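Local coordinates for beta-ketoacyl synthase (Pseudomonas aeruginosa, PDB 4CW4), which catalyses the condensation of acetyl-CoA with malonyl-acyl carrier protein to acetoacetyl-acyl carrier protein, the priming step of fatty acid biosynthesis, at residues K123-P126 and K127-P130; H188-G191 and L192-V196; L427-V430 and R431-F435. One frame throughout, in Å; residues are numbered along the deposited sequence.

Contact 1 of 3, residues K123-P126 and K127-P130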
loop_
_atom_site.group_PDB
_atom_site.type_symbol
_atom_site.label_atom_id
_atom_site.label_comp_id
_atom_site.label_asym_id
_atom_site.label_seq_id
_atom_site.Cartn_x
_atom_site.Cartn_y
_atom_site.Cartn_z
ATOM N N LYS A 123 25.970 -22.395 34.889
ATOM C CA LYS A 123 25.602 -21.246 35.698
ATOM C C LYS A 123 25.061 -20.166 34.793
ATOM O O LYS A 123 25.454 -20.044 33.627
ATOM C CB LYS A 123 26.780 -20.724 36.509
ATOM C CG LYS A 123 27.814 -19.990 35.716
ATOM C CD LYS A 123 29.076 -19.852 36.543
ATOM C CE LYS A 123 30.009 -18.797 35.990
ATOM N NZ LYS A 123 31.167 -18.624 36.911
ATOM N N ALA A 124 24.142 -19.389 35.345
ATOM C CA ALA A 124 23.475 -18.362 34.574
ATOM C C ALA A 124 22.964 -17.265 35.472
ATOM O O ALA A 124 22.759 -17.462 36.658
ATOM C CB ALA A 124 22.328 -18.957 33.818
ATOM N N SER A 125 22.754 -16.096 34.878
ATOM C CA SER A 125 22.064 -15.003 35.532
ATOM C C SER A 125 20.576 -15.349 35.574
ATOM O O SER A 125 19.987 -15.652 34.536
ATOM C CB SER A 125 22.272 -13.708 34.746
ATOM O OG SER A 125 23.643 -13.503 34.457
ATOM N N PRO A 126 19.960 -15.320 36.767
ATOM C CA PRO A 126 18.546 -15.684 36.825
ATOM C C PRO A 126 17.644 -14.804 35.954
ATOM O O PRO A 126 16.592 -15.279 35.510
ATOM C CB PRO A 126 18.203 -15.564 38.320
ATOM C CG PRO A 126 19.312 -14.832 38.932
ATOM C CD PRO A 126 20.520 -15.077 38.108
ATOM N N LYS A 127 18.037 -13.562 35.690
ATOM C CA LYS A 127 17.225 -12.699 34.833
ATOM C C LYS A 127 17.201 -13.154 33.374
ATOM O O LYS A 127 16.365 -12.707 32.602
ATOM C CB LYS A 127 17.686 -11.237 34.907
ATOM C CG LYS A 127 17.047 -10.402 36.042
ATOM C CD LYS A 127 15.502 -10.484 36.113
ATOM C CE LYS A 127 14.798 -10.233 34.770
ATOM N NZ LYS A 127 13.386 -10.749 34.747
ATOM N N GLN A 128 18.127 -14.025 32.984
ATOM C CA GLN A 128 18.170 -14.510 31.603
ATOM C C GLN A 128 17.491 -15.861 31.433
ATOM O O GLN A 128 17.433 -16.388 30.334
ATOM C CB GLN A 128 19.618 -14.608 31.112
ATOM C CG GLN A 128 20.333 -13.261 30.995
ATOM C CD GLN A 128 21.666 -13.350 30.276
ATOM O OE1 GLN A 128 22.323 -14.398 30.265
ATOM N NE2 GLN A 128 22.068 -12.243 29.650
ATOM N N LEU A 129 16.996 -16.440 32.525
ATOM C CA LEU A 129 16.330 -17.727 32.448
ATOM C C LEU A 129 14.888 -17.545 31.977
ATOM O O LEU A 129 14.290 -16.490 32.209
ATOM C CB LEU A 129 16.334 -18.407 33.820
ATOM C CG LEU A 129 17.742 -18.765 34.316
ATOM C CD1 LEU A 129 17.704 -19.425 35.659
ATOM C CD2 LEU A 129 18.499 -19.669 33.333
ATOM N N PRO A 130 14.321 -18.579 31.326
ATOM C CA PRO A 130 12.913 -18.485 30.922
ATOM C C PRO A 130 11.973 -18.174 32.073
ATOM O O PRO A 130 12.227 -18.564 33.227
ATOM C CB PRO A 130 12.598 -19.881 30.369
ATOM C CG PRO A 130 13.921 -20.464 30.003
ATOM C CD PRO A 130 14.878 -19.914 31.033
HETATM O O HOH W 1 23.485 -15.820 32.134
HETATM O O HOH W 2 13.943 -14.798 34.942
#
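The flat carboxamide of Gln128 and the backbone of Ser125 meet through water 1, which accepts from Ser125 N at 2.9 Å and donates to Gln128 OE1 at 2.6 Å. The amide reaches this water on an extended chain, with CG set opposite the carbonyl carbon (chi1 -66°). The same OE1 also accepts from Glu111 N of the second subunit, so one amide oxygen takes two donors. Gln128 N bonds to Ser125 O at 2.9 Å, and Leu129 N bonds to Pro126 O at 3.2 Å. Two successive bonds from residue i+3 back to residue i show that the chain turns as a short 3-10 segment. Water 2 bridges the turn, donating to Pro126 O at 2.8 Å and to Leu129 O at 3.2 Å. Apolar contact comes from both branches of Leu129: CD2 lies 3.9 Å from Ala124 CB, and CD1 lies 4.0 Å from Pro126 CA. Val147 and Val149 of strand 147-151 pack on the same leucine side chain. Lys108 NZ of the second subunit bonds to the backbone oxygens of Lys127 and Leu129. The arrangement is a 3-10 turn following strand 120-124, outermost within its chain in a three-stranded antiparallel sheet, and placed at the homodimer interface.

Contact 2 of 3, residues H188-G191 and L192-V196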
loop_
_atom_site.group_PDB
_atom_site.type_symbol
_atom_site.label_atom_id
_atom_site.label_comp_id
_atom_site.label_asym_id
_atom_site.label_seq_id
_atom_site.Cartn_x
_atom_site.Cartn_y
_atom_site.Cartn_z
ATOM N N HIS A 188 16.358 5.838 10.310
ATOM C CA HIS A 188 15.536 5.649 9.123
ATOM C C HIS A 188 15.864 4.345 8.400
ATOM O O HIS A 188 17.033 4.082 8.109
ATOM C CB HIS A 188 15.769 6.796 8.156
ATOM C CG HIS A 188 15.303 8.113 8.665
ATOM N ND1 HIS A 188 15.620 9.298 8.040
ATOM C CD2 HIS A 188 14.556 8.440 9.746
ATOM C CE1 HIS A 188 15.069 10.300 8.704
ATOM N NE2 HIS A 188 14.425 9.806 9.748
ATOM N N PRO A 189 14.838 3.548 8.062
ATOM C CA PRO A 189 15.070 2.449 7.120
ATOM C C PRO A 189 15.701 2.923 5.809
ATOM O O PRO A 189 15.493 4.081 5.371
ATOM C CB PRO A 189 13.669 1.914 6.849
ATOM C CG PRO A 189 12.876 2.283 8.041
ATOM C CD PRO A 189 13.422 3.621 8.456
ATOM N N ARG A 190 16.445 2.027 5.170
ATOM C CA ARG A 190 17.152 2.353 3.926
ATOM C C ARG A 190 16.197 2.881 2.853
ATOM O O ARG A 190 16.542 3.819 2.147
ATOM C CB ARG A 190 17.902 1.130 3.417
ATOM C CG ARG A 190 18.715 1.383 2.149
ATOM C CD ARG A 190 19.631 0.216 1.869
ATOM N NE ARG A 190 20.375 0.372 0.625
ATOM C CZ ARG A 190 21.503 1.064 0.508
ATOM N NH1 ARG A 190 22.024 1.685 1.557
ATOM N NH2 ARG A 190 22.114 1.140 -0.662
ATOM N N GLY A 191 14.995 2.320 2.763
ATOM C CA GLY A 191 14.038 2.788 1.768
ATOM C C GLY A 191 13.617 4.233 1.983
ATOM O O GLY A 191 13.305 4.934 1.033
ATOM N N LEU A 192 13.604 4.675 3.239
ATOM C CA LEU A 192 13.256 6.052 3.530
ATOM C C LEU A 192 14.418 6.978 3.221
ATOM O O LEU A 192 14.200 8.062 2.700
ATOM C CB LEU A 192 12.764 6.218 4.963
ATOM C CG LEU A 192 11.529 5.383 5.322
ATOM C CD1 LEU A 192 10.898 5.902 6.618
ATOM C CD2 LEU A 192 10.484 5.324 4.191
ATOM N N GLN A 193 15.645 6.554 3.535
ATOM C CA GLN A 193 16.830 7.306 3.144
ATOM C C GLN A 193 16.844 7.512 1.630
ATOM O O GLN A 193 17.089 8.614 1.152
ATOM C CB GLN A 193 18.090 6.559 3.565
ATOM C CG GLN A 193 18.201 6.300 5.067
ATOM C CD GLN A 193 19.350 5.409 5.408
ATOM O OE1 GLN A 193 20.147 5.037 4.559
ATOM N NE2 GLN A 193 19.457 5.079 6.660
ATOM N N MET A 194 16.561 6.453 0.885
ATOM C CA MET A 194 16.591 6.515 -0.569
ATOM C C MET A 194 15.502 7.428 -1.095
ATOM O O MET A 194 15.724 8.164 -2.043
ATOM C CB MET A 194 16.478 5.109 -1.168
ATOM C CG MET A 194 17.766 4.312 -0.991
ATOM S SD MET A 194 17.721 2.602 -1.551
ATOM C CE MET A 194 17.230 2.791 -3.265
ATOM N N SER A 195 14.345 7.428 -0.446
ATOM C CA SER A 195 13.245 8.283 -0.885
ATOM C C SER A 195 13.604 9.747 -0.696
ATOM O O SER A 195 13.376 10.569 -1.574
ATOM C CB SER A 195 11.943 7.961 -0.131
ATOM O OG SER A 195 10.868 8.718 -0.667
ATOM N N VAL A 196 14.148 10.080 0.471
ATOM C CA VAL A 196 14.522 11.462 0.766
ATOM C C VAL A 196 15.579 11.954 -0.233
ATOM O O VAL A 196 15.475 13.046 -0.794
ATOM C CB VAL A 196 15.015 11.584 2.235
ATOM C CG1 VAL A 196 15.732 12.907 2.504
ATOM C CG2 VAL A 196 13.847 11.382 3.200
HETATM O O HOH W 3 21.194 2.303 4.204
#
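His188 touches Gln193 through its carbonyl: Gln193 NE2 lies 3.0 Å from His188 O, but the bond is weak, its N-H...O angle only 123°. The His188 ring itself leads away from the helix, to Tyr183 through ND1 and edge-to-face onto Phe267. Pro189 holds the N-cap position and works by two means. Its O takes both Leu192 N at 2.9 Å and Gln193 N at 3.1 Å; the first donor stands 55° out of the carbonyl plane, the second lies in it, so the oxygen is gripped from two directions in the first turn. Its ring runs alongside the leucine, both pointing the same way, with Pro189 CD 3.9 Å from Leu192 CD1. Arg190 accepts Met194 N on its O at 2.9 Å, a regular helical bond. In its side chain CG stands opposite the backbone N (chi1 -178°) and the chain stays extended, crossing Met194 at a slant with CG 4.0 Å from SD. At the edge of the guanidinium and in its plane, water 3 accepts from NH1 at 2.8 Å and donates to Gln193 OE1 at 2.9 Å. NE forms a salt bridge with Glu365. Gly191 continues the helix, its O accepting Ser195 N. Helix 190-204 thus begins within the ketosynthase core: Asp234 of a loop accepts Arg190 N, Leu192 packs on helix 263-273, and on strand 307-314 Ser313 gives its hydroxyl to Gly191 O and touches Met194 and Ser195.

Contact 3 of 3, residues L427-V430 and R431-F435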
loop_
_atom_site.group_PDB
_atom_site.type_symbol
_atom_site.label_atom_id
_atom_site.label_comp_id
_atom_site.label_asym_id
_atom_site.label_seq_id
_atom_site.Cartn_x
_atom_site.Cartn_y
_atom_site.Cartn_z
ATOM N N LEU A 427 -1.792 6.711 -36.257
ATOM C CA LEU A 427 -1.318 5.359 -36.529
ATOM C C LEU A 427 0.106 5.313 -37.053
ATOM O O LEU A 427 0.864 4.431 -36.688
ATOM C CB LEU A 427 -2.201 4.679 -37.570
ATOM C CG LEU A 427 -3.151 3.572 -37.163
ATOM C CD1 LEU A 427 -3.806 3.029 -38.433
ATOM C CD2 LEU A 427 -2.462 2.463 -36.346
ATOM N N ASP A 428 0.457 6.232 -37.951
ATOM C CA ASP A 428 1.791 6.220 -38.551
ATOM C C ASP A 428 2.868 6.385 -37.489
ATOM O O ASP A 428 3.866 5.657 -37.487
ATOM C CB ASP A 428 1.924 7.313 -39.610
ATOM C CG ASP A 428 3.293 7.314 -40.271
ATOM O OD1 ASP A 428 3.559 6.393 -41.064
ATOM O OD2 ASP A 428 4.103 8.221 -39.981
ATOM N N THR A 429 2.668 7.332 -36.576
ATOM C CA THR A 429 3.654 7.567 -35.519
ATOM C C THR A 429 3.758 6.359 -34.582
ATOM O O THR A 429 4.836 5.994 -34.159
ATOM C CB THR A 429 3.349 8.859 -34.745
ATOM O OG1 THR A 429 3.512 9.975 -35.622
ATOM C CG2 THR A 429 4.303 9.027 -33.573
ATOM N N VAL A 430 2.639 5.734 -34.263
ATOM C CA VAL A 430 2.689 4.517 -33.466
ATOM C C VAL A 430 3.424 3.397 -34.221
ATOM O O VAL A 430 4.254 2.694 -33.648
ATOM C CB VAL A 430 1.286 4.075 -33.039
ATOM C CG1 VAL A 430 1.308 2.659 -32.438
ATOM C CG2 VAL A 430 0.721 5.055 -32.019
ATOM N N ARG A 431 3.147 3.259 -35.515
ATOM C CA ARG A 431 3.747 2.186 -36.288
ATOM C C ARG A 431 5.231 2.351 -36.523
ATOM O O ARG A 431 5.935 1.361 -36.618
ATOM C CB ARG A 431 3.039 2.023 -37.635
ATOM C CG ARG A 431 1.685 1.354 -37.498
ATOM C CD ARG A 431 0.914 1.384 -38.820
ATOM N NE ARG A 431 -0.333 0.637 -38.697
ATOM C CZ ARG A 431 -1.337 0.696 -39.565
ATOM N NH1 ARG A 431 -1.260 1.471 -40.649
ATOM N NH2 ARG A 431 -2.428 -0.022 -39.346
ATOM N N HIS A 432 5.713 3.584 -36.640
ATOM C CA HIS A 432 7.088 3.803 -37.064
ATOM C C HIS A 432 7.944 4.626 -36.123
ATOM O O HIS A 432 9.138 4.773 -36.355
ATOM C CB HIS A 432 7.079 4.442 -38.456
ATOM C CG HIS A 432 6.363 3.621 -39.473
ATOM N ND1 HIS A 432 6.861 2.424 -39.941
ATOM C CD2 HIS A 432 5.168 3.797 -40.082
ATOM C CE1 HIS A 432 6.015 1.913 -40.817
ATOM N NE2 HIS A 432 4.978 2.723 -40.916
ATOM N N ALA A 433 7.359 5.119 -35.036
ATOM C CA ALA A 433 8.103 5.939 -34.095
ATOM C C ALA A 433 7.690 5.665 -32.658
ATOM O O ALA A 433 7.695 6.571 -31.827
ATOM C CB ALA A 433 7.936 7.406 -34.426
ATOM N N SER A 434 7.357 4.410 -32.362
ATOM C CA SER A 434 7.098 4.017 -30.977
ATOM C C SER A 434 7.966 2.829 -30.584
ATOM O O SER A 434 8.423 2.075 -31.442
ATOM C CB SER A 434 5.603 3.725 -30.725
ATOM O OG SER A 434 5.228 2.451 -31.190
ATOM N N PHE A 435 8.201 2.688 -29.282
ATOM C CA PHE A 435 8.955 1.563 -28.743
ATOM C C PHE A 435 8.325 1.110 -27.431
ATOM O O PHE A 435 7.504 1.820 -26.834
ATOM C CB PHE A 435 10.457 1.884 -28.609
ATOM C CG PHE A 435 10.819 2.918 -27.552
ATOM C CD1 PHE A 435 10.484 4.260 -27.699
ATOM C CD2 PHE A 435 11.571 2.545 -26.441
ATOM C CE1 PHE A 435 10.864 5.202 -26.733
ATOM C CE2 PHE A 435 11.938 3.476 -25.480
ATOM C CZ PHE A 435 11.587 4.805 -25.634
#
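Leu427 lies over one face of the Arg431 guanidinium: its CD1 sits 3.3 Å above the plane, offset toward the rim, and 3.5 Å from NH2. The arginine presents that face by running extended from CG to NE, where NE bonds to Phe461 O. A looser contact, at 4.1 Å, joins Thr429 CG2 to Ala433 CB one turn on. Among polar contacts of flat groups, Asp428 OD1 comes to the edge of the His432 ring near its plane, 3.2 Å from CD2, with carboxylate and ring planes turned 48° apart. Because CD2 is a carbon, this is not a conventional hydrogen bond, and any attraction is probably electrostatic. Three i to i+4 backbone bonds build the helix: Arg431 N to Leu427 O at 2.8 Å, His432 N to Asp428 O at 2.9 Å and Ala433 N to Thr429 O at 2.8 Å. The series then changes hands, since Ser434 OG, rather than a backbone N, donates to Val430 O at 2.7 Å, in the carbonyl plane and on a lone pair. A chi1 of 79°, between backbone N and carbonyl carbon, turns the hydroxyl back toward the helix; this buried serine also bonds to Trp466 NE1. Helix 427-433 packs Val430 on helix 409-425 and leads on to strand 434-437, which runs parallel to both 466-469 and 532-539, while Phe435 reaches helix 482-496.

All three contacts are local, each within one continuous stretch, yet they sit in different settings. Contact 2 is the buried one, its centre about 12 Å from the chain's centre. Contacts 1 and 3 are both partly buried, their centres about 47 Å and 28 Å from it, and contact 1 alone is touched by the second subunit. None shares a helix or strand with another, and contacts 1 and 3 lie on opposite sides of the chain's centre. The chemistry differs: contacts 1 and 2 both use bridging waters, but contact 1 alone has intersubunit bonds; contact 2 starts a helix with a doubly used carbonyl, and in contact 3 a serine hydroxyl bonds to a helix carbonyl where the chain goes over to a strand.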